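Long-range contacts in StiE protein (Stigmatella aurantiaca, PDB 6ECX), which is a polyketide synthase of which this piece, the O-methyltransferase domain, binds S-adenosylmethionine as methyl donor and probably methylates a hydroxyl group of the carrier-bound intermediate: residues P48-I53 / A239-N244; M93-G98 / D158-F163; I190-V195 / I283-F288; V229-V234 / E310-Y315. One frame throughout, in Å; residues are numbered along the deposited sequence.

Contact 1. Residues P48-I53 / A239-N244; sequences PGFSWI and ANCLHN
W52 and L242 lie side by side and point the same way, and the methyl CD2 of L242 sits on one face of the indole. It lies 3.9 Å from the centroid of the six-membered W52 ring, a CH-pi contact displaced toward the rim. Next to it the sulfur of C241 comes in obliquely, SG being 3.7 Å from CD1 of W52, so the ring and its CB lie along the C-terminal part of helix 235-242. F50 fits from another direction: its edge meets the C241 carbonyl, with CE2 3.5 Å from C241 O in the plane of the ring. Between the backbones lies a hollow filled by a water, which accepts from W52 N at 2.8 Å and donates to C241 O and H243 O. A second water links I53 N to N244 ND2. S51 and N244 both hydrogen-bond to Q250. S51 also caps helix 52-57 through R54 N. The contact sets the capped start of helix 52-57 against the C-terminal part of helix 235-242.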
loop_
_atom_site.group_PDB
_atom_site.type_symbol
_atom_site.label_atom_id
_atom_site.label_comp_id
_atom_site.label_asym_id
_atom_site.label_seq_id
_atom_site.Cartn_x
_atom_site.Cartn_y
_atom_site.Cartn_z
ATOM N N PRO A 48 -10.400 -16.417 16.336
ATOM C CA PRO A 48 -10.479 -16.088 17.762
ATOM C C PRO A 48 -9.126 -16.226 18.435
ATOM O O PRO A 48 -8.353 -17.140 18.139
ATOM C CB PRO A 48 -11.489 -17.106 18.303
ATOM C CG PRO A 48 -12.314 -17.474 17.114
ATOM C CD PRO A 48 -11.364 -17.463 15.955
ATOM N N GLY A 49 -8.825 -15.274 19.316
ATOM C CA GLY A 49 -7.577 -15.279 20.037
ATOM C C GLY A 49 -6.392 -14.681 19.311
ATOM O O GLY A 49 -5.358 -14.452 19.947
ATOM N N PHE A 50 -6.475 -14.432 18.005
ATOM C CA PHE A 50 -5.372 -13.735 17.355
ATOM C C PHE A 50 -5.379 -12.273 17.767
ATOM O O PHE A 50 -6.426 -11.623 17.818
ATOM C CB PHE A 50 -5.438 -13.833 15.837
ATOM C CG PHE A 50 -4.456 -12.922 15.139
ATOM C CD1 PHE A 50 -3.140 -13.307 14.957
ATOM C CD2 PHE A 50 -4.842 -11.665 14.695
ATOM C CE1 PHE A 50 -2.234 -12.464 14.327
ATOM C CE2 PHE A 50 -3.943 -10.822 14.071
ATOM C CZ PHE A 50 -2.638 -11.221 13.887
ATOM N N SER A 51 -4.193 -11.756 18.057
ATOM C CA SER A 51 -4.019 -10.381 18.507
ATOM C C SER A 51 -2.959 -9.746 17.617
ATOM O O SER A 51 -1.765 -10.023 17.768
ATOM C CB SER A 51 -3.616 -10.327 19.973
ATOM O OG SER A 51 -3.178 -9.027 20.298
ATOM N N TRP A 52 -3.407 -8.919 16.675
ATOM C CA TRP A 52 -2.471 -8.163 15.855
ATOM C C TRP A 52 -1.557 -7.303 16.724
ATOM O O TRP A 52 -0.357 -7.177 16.449
ATOM C CB TRP A 52 -3.248 -7.307 14.856
ATOM C CG TRP A 52 -2.382 -6.494 13.977
ATOM C CD1 TRP A 52 -1.759 -6.904 12.834
ATOM C CD2 TRP A 52 -2.032 -5.117 14.158
ATOM N NE1 TRP A 52 -1.038 -5.865 12.292
ATOM C CE2 TRP A 52 -1.189 -4.757 13.087
ATOM C CE3 TRP A 52 -2.341 -4.156 15.127
ATOM C CZ2 TRP A 52 -0.654 -3.473 12.952
ATOM C CZ3 TRP A 52 -1.809 -2.881 14.995
ATOM C CH2 TRP A 52 -0.976 -2.551 13.912
ATOM N N ILE A 53 -2.099 -6.736 17.801
ATOM C CA ILE A 53 -1.308 -5.833 18.627
ATOM C C ILE A 53 -0.195 -6.598 19.342
ATOM O O ILE A 53 0.948 -6.134 19.401
ATOM C CB ILE A 53 -2.223 -5.055 19.600
ATOM C CG1 ILE A 53 -1.512 -3.816 20.144
ATOM C CG2 ILE A 53 -2.751 -5.924 20.738
ATOM C CD1 ILE A 53 -1.376 -2.734 19.097
ATOM N N ALA A 239 -10.115 -5.244 8.551
ATOM C CA ALA A 239 -10.733 -5.065 9.867
ATOM C C ALA A 239 -10.745 -6.377 10.649
ATOM O O ALA A 239 -10.591 -6.379 11.875
ATOM C CB ALA A 239 -12.152 -4.510 9.713
ATOM N N ASN A 240 -10.930 -7.507 9.955
ATOM C CA ASN A 240 -10.815 -8.804 10.622
ATOM C C ASN A 240 -9.427 -8.997 11.220
ATOM O O ASN A 240 -9.277 -9.650 12.260
ATOM C CB ASN A 240 -11.104 -9.945 9.645
ATOM C CG ASN A 240 -12.571 -10.081 9.307
ATOM O OD1 ASN A 240 -13.448 -9.529 9.983
ATOM N ND2 ASN A 240 -12.850 -10.843 8.254
ATOM N N CYS A 241 -8.393 -8.467 10.557
ATOM C CA CYS A 241 -7.040 -8.612 11.084
ATOM C C CYS A 241 -6.875 -7.834 12.385
ATOM O O CYS A 241 -6.209 -8.301 13.318
ATOM C CB CYS A 241 -6.014 -8.154 10.039
ATOM S SG CYS A 241 -4.288 -8.276 10.580
ATOM N N LEU A 242 -7.494 -6.656 12.471
ATOM C CA LEU A 242 -7.383 -5.785 13.635
ATOM C C LEU A 242 -8.378 -6.131 14.733
ATOM O O LEU A 242 -8.315 -5.529 15.809
ATOM C CB LEU A 242 -7.577 -4.325 13.213
ATOM C CG LEU A 242 -6.593 -3.857 12.144
ATOM C CD1 LEU A 242 -6.858 -2.414 11.758
ATOM C CD2 LEU A 242 -5.179 -4.027 12.671
ATOM N N HIS A 243 -9.273 -7.087 14.493
ATOM C CA HIS A 243 -10.298 -7.435 15.473
ATOM C C HIS A 243 -9.671 -7.943 16.770
ATOM O O HIS A 243 -8.857 -8.871 16.764
ATOM C CB HIS A 243 -11.234 -8.491 14.881
ATOM C CG HIS A 243 -12.461 -8.732 15.696
ATOM N ND1 HIS A 243 -13.527 -7.858 15.711
ATOM C CD2 HIS A 243 -12.790 -9.743 16.534
ATOM C CE1 HIS A 243 -14.460 -8.321 16.525
ATOM N NE2 HIS A 243 -14.039 -9.463 17.035
ATOM N N ASN A 244 -10.069 -7.330 17.890
ATOM C CA ASN A 244 -9.490 -7.625 19.201
ATOM C C ASN A 244 -10.529 -7.246 20.248
ATOM O O ASN A 244 -10.630 -6.071 20.637
ATOM C CB ASN A 244 -8.183 -6.867 19.425
ATOM C CG ASN A 244 -7.392 -7.375 20.638
ATOM O OD1 ASN A 244 -7.955 -7.713 21.684
ATOM N ND2 ASN A 244 -6.072 -7.420 20.492
HETATM O O HOH W 1 -6.059 -8.292 16.300
HETATM O O HOH W 2 -5.146 -6.384 17.739
#

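Contact 2. Residues M93-G98 / D158-F163; sequences MDFGCG and DLVLGF. With SAM (S-adenosylmethionine), chain B.
The ring of F95 reaches across to strand 157-163 and lies with one face over G162, CZ being 3.4 Å from G162 CA, where the glycine has no side chain in its way. A chi1 of 62° sets CG between the backbone N and the carbonyl carbon and turns the ring inward over the neighbouring strand. V160 meets its edge in plane, with CG1 3.5 Å from F95 CD2. Beneath these side chains the parallel strands pair M93 with V160 and D94 with L161. M93 N donates to L159 O, L161 N to M93 O, and F95 N to L161 O at 3.0 Å. The D94 carboxylate, CG anti to the backbone N (chi1 -177°), reaches forward: OD1 accepts from G96 N at 3.0 Å in an Asx turn and from a water that in turn accepts from F163 N. The loop after strand 91-94 presents G96 O, 2.9 Å from SAM N, and the end of strand 157-163 presents F163 O, 3.2 Å from the same nitrogen. Both carbonyls accept from this amino group of the cofactor, which would probably favour its ammonium form.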
loop_
_atom_site.group_PDB
_atom_site.type_symbol
_atom_site.label_atom_id
_atom_site.label_comp_id
_atom_site.label_asym_id
_atom_site.label_seq_id
_atom_site.Cartn_x
_atom_site.Cartn_y
_atom_site.Cartn_z
ATOM N N MET A 93 9.029 0.424 -10.408
ATOM C CA MET A 93 9.288 1.545 -9.499
ATOM C C MET A 93 8.413 1.401 -8.262
ATOM O O MET A 93 7.190 1.285 -8.388
ATOM C CB MET A 93 8.989 2.886 -10.177
ATOM C CG MET A 93 9.239 4.119 -9.315
ATOM S SD MET A 93 11.025 4.384 -9.117
ATOM C CE MET A 93 11.065 4.808 -7.356
ATOM N N ASP A 94 9.028 1.437 -7.063
ATOM C CA ASP A 94 8.295 1.441 -5.790
ATOM C C ASP A 94 8.451 2.819 -5.172
ATOM O O ASP A 94 9.536 3.156 -4.674
ATOM C CB ASP A 94 8.831 0.365 -4.842
ATOM C CG ASP A 94 8.043 0.273 -3.529
ATOM O OD1 ASP A 94 7.365 1.245 -3.125
ATOM O OD2 ASP A 94 8.109 -0.803 -2.890
ATOM N N PHE A 95 7.390 3.637 -5.194
ATOM C CA PHE A 95 7.613 5.025 -4.809
ATOM C C PHE A 95 7.489 5.274 -3.307
ATOM O O PHE A 95 7.570 6.426 -2.879
ATOM C CB PHE A 95 6.718 5.983 -5.613
ATOM C CG PHE A 95 5.238 5.803 -5.428
ATOM C CD1 PHE A 95 4.579 6.426 -4.386
ATOM C CD2 PHE A 95 4.492 5.094 -6.357
ATOM C CE1 PHE A 95 3.203 6.315 -4.243
ATOM C CE2 PHE A 95 3.108 4.986 -6.232
ATOM C CZ PHE A 95 2.465 5.590 -5.175
ATOM N N GLY A 96 7.362 4.225 -2.500
ATOM C CA GLY A 96 7.489 4.357 -1.054
ATOM C C GLY A 96 7.902 3.021 -0.477
ATOM O O GLY A 96 7.079 2.319 0.107
ATOM N N CYS A 97 9.180 2.660 -0.634
ATOM C CA CYS A 97 9.577 1.256 -0.617
ATOM C C CYS A 97 9.830 0.679 0.778
ATOM O O CYS A 97 10.179 -0.505 0.874
ATOM C CB CYS A 97 10.815 1.061 -1.504
ATOM S SG CYS A 97 12.301 1.976 -0.988
ATOM N N GLY A 98 9.629 1.445 1.847
ATOM C CA GLY A 98 9.723 0.871 3.186
ATOM C C GLY A 98 11.063 0.198 3.450
ATOM O O GLY A 98 12.133 0.799 3.285
ATOM N N ASP A 158 7.557 -0.070 -16.378
ATOM C CA ASP A 158 6.409 -0.848 -16.817
ATOM C C ASP A 158 5.409 -1.080 -15.711
ATOM O O ASP A 158 4.218 -1.261 -15.988
ATOM C CB ASP A 158 6.873 -2.211 -17.334
ATOM C CG ASP A 158 7.861 -2.091 -18.474
ATOM O OD1 ASP A 158 7.772 -1.117 -19.236
ATOM O OD2 ASP A 158 8.719 -2.977 -18.597
ATOM N N LEU A 159 5.863 -1.040 -14.454
ATOM C CA LEU A 159 5.005 -1.292 -13.303
ATOM C C LEU A 159 5.435 -0.347 -12.196
ATOM O O LEU A 159 6.640 -0.165 -11.980
ATOM C CB LEU A 159 5.115 -2.755 -12.837
ATOM C CG LEU A 159 4.522 -3.180 -11.481
ATOM C CD1 LEU A 159 2.993 -3.130 -11.525
ATOM C CD2 LEU A 159 4.980 -4.613 -11.125
ATOM N N VAL A 160 4.459 0.287 -11.532
ATOM C CA VAL A 160 4.707 1.199 -10.413
ATOM C C VAL A 160 3.909 0.720 -9.203
ATOM O O VAL A 160 2.732 0.368 -9.326
ATOM C CB VAL A 160 4.341 2.658 -10.763
ATOM C CG1 VAL A 160 4.541 3.588 -9.547
ATOM C CG2 VAL A 160 5.180 3.188 -11.928
ATOM N N LEU A 161 4.552 0.707 -8.029
ATOM C CA LEU A 161 3.964 0.196 -6.797
ATOM C C LEU A 161 3.833 1.343 -5.799
ATOM O O LEU A 161 4.790 2.112 -5.595
ATOM C CB LEU A 161 4.819 -0.915 -6.149
ATOM C CG LEU A 161 5.442 -2.044 -6.960
ATOM C CD1 LEU A 161 6.235 -2.982 -6.045
ATOM C CD2 LEU A 161 4.376 -2.824 -7.689
ATOM N N GLY A 162 2.665 1.437 -5.165
ATOM C CA GLY A 162 2.477 2.367 -4.055
ATOM C C GLY A 162 1.550 1.738 -3.042
ATOM O O GLY A 162 0.330 1.893 -3.139
ATOM N N PHE A 163 2.106 1.007 -2.075
ATOM C CA PHE A 163 1.312 0.325 -1.060
ATOM C C PHE A 163 1.341 1.192 0.195
ATOM O O PHE A 163 2.377 1.292 0.863
ATOM C CB PHE A 163 1.838 -1.086 -0.788
ATOM C CG PHE A 163 1.952 -1.953 -2.041
ATOM C CD1 PHE A 163 1.135 -1.718 -3.155
ATOM C CD2 PHE A 163 2.888 -2.989 -2.106
ATOM C CE1 PHE A 163 1.249 -2.502 -4.305
ATOM C CE2 PHE A 163 3.008 -3.783 -3.247
ATOM C CZ PHE A 163 2.181 -3.533 -4.357
HETATM N N SAM B . 5.301 0.127 0.723
HETATM C CA SAM B . 6.019 -0.350 1.898
HETATM C C SAM B . 5.357 -1.595 2.471
HETATM O O SAM B . 4.233 -1.904 2.088
HETATM O OXT SAM B . 5.913 -2.316 3.306
HETATM C CB SAM B . 6.086 0.745 2.949
HETATM C CG SAM B . 4.746 1.389 3.280
HETATM S SD SAM B . 4.929 2.522 4.684
HETATM C CE SAM B . 3.288 2.395 5.442
HETATM C "C5'" SAM B . 4.983 4.144 3.881
HETATM C "C4'" SAM B . 6.286 4.381 3.113
HETATM O "O4'" SAM B . 6.209 5.507 2.252
HETATM C "C3'" SAM B . 7.517 4.620 3.981
HETATM O "O3'" SAM B . 8.543 3.813 3.430
HETATM C "C2'" SAM B . 7.874 6.084 3.759
HETATM O "O2'" SAM B . 9.256 6.369 3.851
HETATM C "C1'" SAM B . 7.397 6.273 2.326
HETATM N N9 SAM B . 7.119 7.663 1.912
HETATM C C8 SAM B . 6.246 8.534 2.516
HETATM N N7 SAM B . 6.245 9.696 1.814
HETATM C C5 SAM B . 7.107 9.588 0.778
HETATM C C6 SAM B . 7.485 10.457 -0.229
HETATM N N6 SAM B . 6.972 11.684 -0.304
HETATM N N1 SAM B . 8.408 10.052 -1.180
HETATM C C2 SAM B . 8.945 8.786 -1.133
HETATM N N3 SAM B . 8.558 7.928 -0.125
HETATM C C4 SAM B . 7.661 8.312 0.821
HETATM O O HOH W 3 4.887 0.533 -2.304
#

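Contact 3. Residues I190-V195 / I283-F288; sequences IMADFV and ISYVLF
Different first torsions bring F194 and Y285 together on one face of the sheet: CG of F194 stands beside its backbone N (chi1 -67°), while CG of Y285 swings to the far side from its own (chi1 -171°). The tyrosine edge then points at the phenylalanine face in a T-shaped pair, centroids 5.2 Å apart and planes at 80°. CD2 of Y285 is the atom that touches, 3.6 Å from F194 CE1. At the other end of its ring the phenol lies beside A192, with OH 3.5 Å from A192 CB, and the hydroxyl hydrogen-bonds to E164. On the opposite face F288 lies along strand 187-196: its ring edge meets M191 O in plane, CE1 passes D193 CB, and CZ reaches V195 CG2 at 3.8 Å. V286 CG1 sits over the centre of the same ring, and V286 CG2 touches V195 CG2. Strand 283-292 is antiparallel to its neighbour in the otherwise parallel Rossmann-like methyltransferase sheet, the reversed strand familiar from class I enzymes. Six backbone hydrogen bonds join M191 with F288, D193 with V286 and V195 with S284; V286 N to D193 O is 2.8 Å. The buried D193 carboxylate is well supplied with donors: OD1 accepts from F194 N at 2.8 Å and is hydrogen-bonded to Y16 OH, and OD2 accepts from G167 N.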
loop_
_atom_site.group_PDB
_atom_site.type_symbol
_atom_site.label_atom_id
_atom_site.label_comp_id
_atom_site.label_asym_id
_atom_site.label_seq_id
_atom_site.Cartn_x
_atom_site.Cartn_y
_atom_site.Cartn_z
ATOM N N ILE A 190 -0.131 -0.306 -9.400
ATOM C CA ILE A 190 -0.943 -0.986 -8.400
ATOM C C ILE A 190 -0.736 -0.268 -7.068
ATOM O O ILE A 190 0.390 0.095 -6.713
ATOM C CB ILE A 190 -0.663 -2.501 -8.312
ATOM C CG1 ILE A 190 0.791 -2.810 -8.051
ATOM C CG2 ILE A 190 -1.148 -3.246 -9.633
ATOM C CD1 ILE A 190 1.039 -4.341 -7.934
ATOM N N MET A 191 -1.837 -0.004 -6.372
ATOM C CA MET A 191 -1.774 0.765 -5.146
ATOM C C MET A 191 -2.697 0.143 -4.122
ATOM O O MET A 191 -3.735 -0.425 -4.467
ATOM C CB MET A 191 -2.189 2.218 -5.359
ATOM C CG MET A 191 -1.145 3.071 -6.012
ATOM S SD MET A 191 -1.843 4.693 -6.308
ATOM C CE MET A 191 -2.953 4.870 -4.921
ATOM N N ALA A 192 -2.279 0.219 -2.863
ATOM C CA ALA A 192 -3.161 0.002 -1.732
ATOM C C ALA A 192 -3.308 1.343 -1.031
ATOM O O ALA A 192 -2.300 1.982 -0.703
ATOM C CB ALA A 192 -2.596 -1.063 -0.784
ATOM N N ASP A 193 -4.549 1.785 -0.846
ATOM C CA ASP A 193 -4.790 3.065 -0.193
ATOM C C ASP A 193 -6.260 3.159 0.195
ATOM O O ASP A 193 -7.050 2.237 -0.033
ATOM C CB ASP A 193 -4.361 4.240 -1.068
ATOM C CG ASP A 193 -3.633 5.308 -0.265
ATOM O OD1 ASP A 193 -4.175 5.734 0.767
ATOM O OD2 ASP A 193 -2.511 5.692 -0.643
ATOM N N PHE A 194 -6.606 4.281 0.817
ATOM C CA PHE A 194 -7.928 4.497 1.383
ATOM C C PHE A 194 -8.786 5.374 0.485
ATOM O O PHE A 194 -8.300 6.341 -0.112
ATOM C CB PHE A 194 -7.824 5.152 2.753
ATOM C CG PHE A 194 -7.199 4.277 3.776
ATOM C CD1 PHE A 194 -7.968 3.362 4.484
ATOM C CD2 PHE A 194 -5.841 4.355 4.028
ATOM C CE1 PHE A 194 -7.390 2.542 5.431
ATOM C CE2 PHE A 194 -5.253 3.544 4.983
ATOM C CZ PHE A 194 -6.025 2.637 5.686
ATOM N N VAL A 195 -10.071 5.041 0.429
ATOM C CA VAL A 195 -11.100 5.857 -0.200
ATOM C C VAL A 195 -12.046 6.315 0.905
ATOM O O VAL A 195 -12.581 5.485 1.654
ATOM C CB VAL A 195 -11.852 5.074 -1.289
ATOM C CG1 VAL A 195 -13.051 5.884 -1.791
ATOM C CG2 VAL A 195 -10.913 4.706 -2.451
ATOM N N ILE A 283 -14.736 4.611 5.529
ATOM C CA ILE A 283 -13.627 4.563 4.590
ATOM C C ILE A 283 -13.497 3.135 4.082
ATOM O O ILE A 283 -14.040 2.186 4.661
ATOM C CB ILE A 283 -12.303 5.049 5.219
ATOM C CG1 ILE A 283 -11.882 4.121 6.356
ATOM C CG2 ILE A 283 -12.450 6.483 5.744
ATOM C CD1 ILE A 283 -10.721 4.656 7.174
ATOM N N SER A 284 -12.777 2.996 2.973
ATOM C CA SER A 284 -12.545 1.712 2.343
ATOM C C SER A 284 -11.055 1.553 2.113
ATOM O O SER A 284 -10.372 2.510 1.739
ATOM C CB SER A 284 -13.300 1.584 1.008
ATOM O OG SER A 284 -14.692 1.555 1.252
ATOM N N TYR A 285 -10.554 0.354 2.382
ATOM C CA TYR A 285 -9.184 0.004 2.060
ATOM C C TYR A 285 -9.222 -0.715 0.721
ATOM O O TYR A 285 -9.827 -1.787 0.605
ATOM C CB TYR A 285 -8.580 -0.875 3.145
ATOM C CG TYR A 285 -7.103 -1.108 3.006
ATOM C CD1 TYR A 285 -6.621 -2.165 2.257
ATOM C CD2 TYR A 285 -6.184 -0.284 3.636
ATOM C CE1 TYR A 285 -5.279 -2.408 2.136
ATOM C CE2 TYR A 285 -4.821 -0.513 3.512
ATOM C CZ TYR A 285 -4.383 -1.584 2.760
ATOM O OH TYR A 285 -3.048 -1.840 2.631
ATOM N N VAL A 286 -8.613 -0.117 -0.289
ATOM C CA VAL A 286 -8.888 -0.490 -1.674
ATOM C C VAL A 286 -7.586 -0.860 -2.360
ATOM O O VAL A 286 -6.558 -0.205 -2.156
ATOM C CB VAL A 286 -9.604 0.653 -2.423
ATOM C CG1 VAL A 286 -9.763 0.294 -3.893
ATOM C CG2 VAL A 286 -10.973 0.933 -1.772
ATOM N N LEU A 287 -7.625 -1.916 -3.170
ATOM C CA LEU A 287 -6.460 -2.373 -3.912
ATOM C C LEU A 287 -6.725 -2.030 -5.386
ATOM O O LEU A 287 -7.525 -2.698 -6.054
ATOM C CB LEU A 287 -6.234 -3.868 -3.685
ATOM C CG LEU A 287 -6.312 -4.357 -2.225
ATOM C CD1 LEU A 287 -6.138 -5.866 -2.133
ATOM C CD2 LEU A 287 -5.280 -3.656 -1.343
ATOM N N PHE A 288 -6.053 -0.977 -5.865
ATOM C CA PHE A 288 -6.273 -0.396 -7.182
ATOM C C PHE A 288 -5.427 -1.125 -8.220
ATOM O O PHE A 288 -4.238 -1.378 -7.996
ATOM C CB PHE A 288 -5.875 1.083 -7.219
ATOM C CG PHE A 288 -6.613 1.975 -6.237
ATOM C CD1 PHE A 288 -6.226 2.035 -4.898
ATOM C CD2 PHE A 288 -7.624 2.819 -6.673
ATOM C CE1 PHE A 288 -6.875 2.882 -4.013
ATOM C CE2 PHE A 288 -8.275 3.671 -5.802
ATOM C CZ PHE A 288 -7.904 3.703 -4.465
#

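Contact 4. Residues V229-V234 / E310-Y315; sequences VDAVDV and EQLTPY
Strand 313-314 forms one edge of the methyltransferase sheet within this chain, running parallel to strand 226-233, with V232 opposite T313 and D233 opposite P314. T313 N donates to A231 O at 2.9 Å in an almost straight bond, 177° at the hydrogen. D233 N returns a bond to T313 O at 2.8 Å, and Y315 N gives the third, to D233 O at 3.0 Å. Side chains add apolar contacts to the two ends of this pairing. At one, the L312 methyl CD2 presses on A231 CB at 3.5 Å. At the other, V234 and Y315 cross, with V234 CG1 3.8 Å from Y315 CB and also touching CD1. CG of Y315 stands anti to the backbone N (chi1 177°), which carries the ring outward from the strand, toward helix 64-80, where OH is hydrogen-bonded to E75. V232 CG1 lies near Y315 CA. A water extends the pairing beyond T313, accepting from A231 N at 3.1 Å and donating to Q311 O. D233 turns its carboxylate to S235 OG. The alternating N-H and C=O groups of A231, T313, D233 and Y315 thus satisfy one another in three bonds, and L312 and Y315, flanking the short strand, add apolar contacts with A231 and V234.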
loop_
_atom_site.group_PDB
_atom_site.type_symbol
_atom_site.label_atom_id
_atom_site.label_comp_id
_atom_site.label_asym_id
_atom_site.label_seq_id
_atom_site.Cartn_x
_atom_site.Cartn_y
_atom_site.Cartn_z
ATOM N N VAL A 229 -8.634 0.275 -13.845
ATOM C CA VAL A 229 -9.115 -0.951 -14.498
ATOM C C VAL A 229 -10.043 -1.739 -13.583
ATOM O O VAL A 229 -11.119 -2.167 -14.006
ATOM C CB VAL A 229 -7.919 -1.813 -14.962
ATOM C CG1 VAL A 229 -8.407 -3.194 -15.497
ATOM C CG2 VAL A 229 -7.103 -1.075 -16.013
ATOM N N ASP A 230 -9.655 -1.946 -12.313
ATOM C CA ASP A 230 -10.600 -2.459 -11.325
ATOM C C ASP A 230 -10.007 -2.278 -9.936
ATOM O O ASP A 230 -8.850 -1.870 -9.775
ATOM C CB ASP A 230 -10.982 -3.921 -11.562
ATOM C CG ASP A 230 -9.920 -4.880 -11.121
ATOM O OD1 ASP A 230 -8.729 -4.561 -11.289
ATOM O OD2 ASP A 230 -10.272 -5.958 -10.604
ATOM N N ALA A 231 -10.818 -2.608 -8.937
ATOM C CA ALA A 231 -10.481 -2.328 -7.548
ATOM C C ALA A 231 -11.164 -3.359 -6.662
ATOM O O ALA A 231 -12.338 -3.675 -6.873
ATOM C CB ALA A 231 -10.910 -0.907 -7.169
ATOM N N VAL A 232 -10.412 -3.925 -5.720
ATOM C CA VAL A 232 -10.933 -4.880 -4.748
ATOM C C VAL A 232 -10.973 -4.210 -3.374
ATOM O O VAL A 232 -9.983 -3.609 -2.933
ATOM C CB VAL A 232 -10.091 -6.170 -4.724
ATOM C CG1 VAL A 232 -10.551 -7.095 -3.591
ATOM C CG2 VAL A 232 -10.209 -6.917 -6.071
ATOM N N ASP A 233 -12.112 -4.326 -2.699
ATOM C CA ASP A 233 -12.333 -3.740 -1.387
ATOM C C ASP A 233 -12.059 -4.821 -0.344
ATOM O O ASP A 233 -12.826 -5.782 -0.216
ATOM C CB ASP A 233 -13.763 -3.216 -1.297
ATOM C CG ASP A 233 -14.054 -2.509 0.007
ATOM O OD1 ASP A 233 -13.199 -2.478 0.908
ATOM O OD2 ASP A 233 -15.174 -1.987 0.131
ATOM N N VAL A 234 -10.960 -4.675 0.390
ATOM C CA VAL A 234 -10.614 -5.621 1.442
ATOM C C VAL A 234 -10.843 -5.021 2.832
ATOM O O VAL A 234 -10.253 -5.484 3.811
ATOM C CB VAL A 234 -9.173 -6.135 1.282
ATOM C CG1 VAL A 234 -9.005 -6.898 -0.039
ATOM C CG2 VAL A 234 -8.180 -4.977 1.336
ATOM N N GLU A 310 -17.457 3.044 -8.753
ATOM C CA GLU A 310 -18.729 2.655 -8.159
ATOM C C GLU A 310 -18.968 1.153 -8.217
ATOM O O GLU A 310 -20.013 0.688 -7.766
ATOM C CB GLU A 310 -19.880 3.383 -8.862
ATOM C CG GLU A 310 -19.709 4.894 -8.928
ATOM C CD GLU A 310 -20.655 5.553 -9.925
ATOM O OE1 GLU A 310 -21.295 4.832 -10.727
ATOM O OE2 GLU A 310 -20.752 6.800 -9.904
ATOM N N GLN A 311 -18.035 0.391 -8.767
ATOM C CA GLN A 311 -18.163 -1.056 -8.854
ATOM C C GLN A 311 -16.967 -1.746 -8.223
ATOM O O GLN A 311 -16.443 -2.722 -8.769
ATOM C CB GLN A 311 -18.331 -1.506 -10.300
ATOM C CG GLN A 311 -19.708 -1.207 -10.846
ATOM C CD GLN A 311 -19.720 -1.123 -12.349
ATOM O OE1 GLN A 311 -18.740 -1.482 -13.010
ATOM N NE2 GLN A 311 -20.824 -0.633 -12.905
ATOM N N LEU A 312 -16.515 -1.245 -7.067
ATOM C CA LEU A 312 -15.499 -1.949 -6.294
ATOM C C LEU A 312 -15.958 -3.375 -6.025
ATOM O O LEU A 312 -17.130 -3.619 -5.720
ATOM C CB LEU A 312 -15.243 -1.241 -4.961
ATOM C CG LEU A 312 -14.961 0.258 -4.952
ATOM C CD1 LEU A 312 -14.589 0.692 -3.558
ATOM C CD2 LEU A 312 -13.862 0.633 -5.941
ATOM N N THR A 313 -15.038 -4.320 -6.150
ATOM C CA THR A 313 -15.381 -5.715 -5.891
ATOM C C THR A 313 -15.066 -6.068 -4.443
ATOM O O THR A 313 -13.911 -5.937 -4.028
ATOM C CB THR A 313 -14.615 -6.640 -6.817
ATOM O OG1 THR A 313 -14.835 -6.236 -8.170
ATOM C CG2 THR A 313 -15.093 -8.074 -6.625
ATOM N N PRO A 314 -16.036 -6.505 -3.651
ATOM C CA PRO A 314 -15.703 -7.012 -2.318
ATOM C C PRO A 314 -14.816 -8.245 -2.419
ATOM O O PRO A 314 -15.056 -9.142 -3.230
ATOM C CB PRO A 314 -17.073 -7.349 -1.713
ATOM C CG PRO A 314 -18.062 -6.660 -2.583
ATOM C CD PRO A 314 -17.473 -6.641 -3.942
ATOM N N TYR A 315 -13.778 -8.277 -1.576
ATOM C CA TYR A 315 -12.917 -9.453 -1.467
ATOM C C TYR A 315 -13.710 -10.750 -1.333
ATOM O O TYR A 315 -13.310 -11.787 -1.874
ATOM C CB TYR A 315 -11.990 -9.317 -0.263
ATOM C CG TYR A 315 -11.123 -10.535 -0.053
ATOM C CD1 TYR A 315 -9.895 -10.640 -0.692
ATOM C CD2 TYR A 315 -11.532 -11.583 0.778
ATOM C CE1 TYR A 315 -9.086 -11.741 -0.509
ATOM C CE2 TYR A 315 -10.727 -12.699 0.963
ATOM C CZ TYR A 315 -9.502 -12.766 0.311
ATOM O OH TYR A 315 -8.679 -13.848 0.474
HETATM O O HOH W 4 -13.774 -2.609 -9.807
#

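How the contacts relate
Following the chain from the N terminus, the segment 48-53 opens contact 1, which closes only at 239-244 and so encloses contact 2 entirely. Contact 2 joins strands 91-94 and 157-163 and is complete before contact 3 opens at 190-195. Contact 3 closes at 283-288, beyond the end of contact 1, so these two cross. Contact 4 opens at 229-234, inside the loops of both, and closes at 310-315, crossing each. Contacts 2, 3 and 4 share one sheet: strand 157-163 is next to 187-196, and 283-292 next to 226-233. Contact 1 lies apart, tying the N-terminal helical region to helix 235-242, which directly follows strand 226-233 of contact 4.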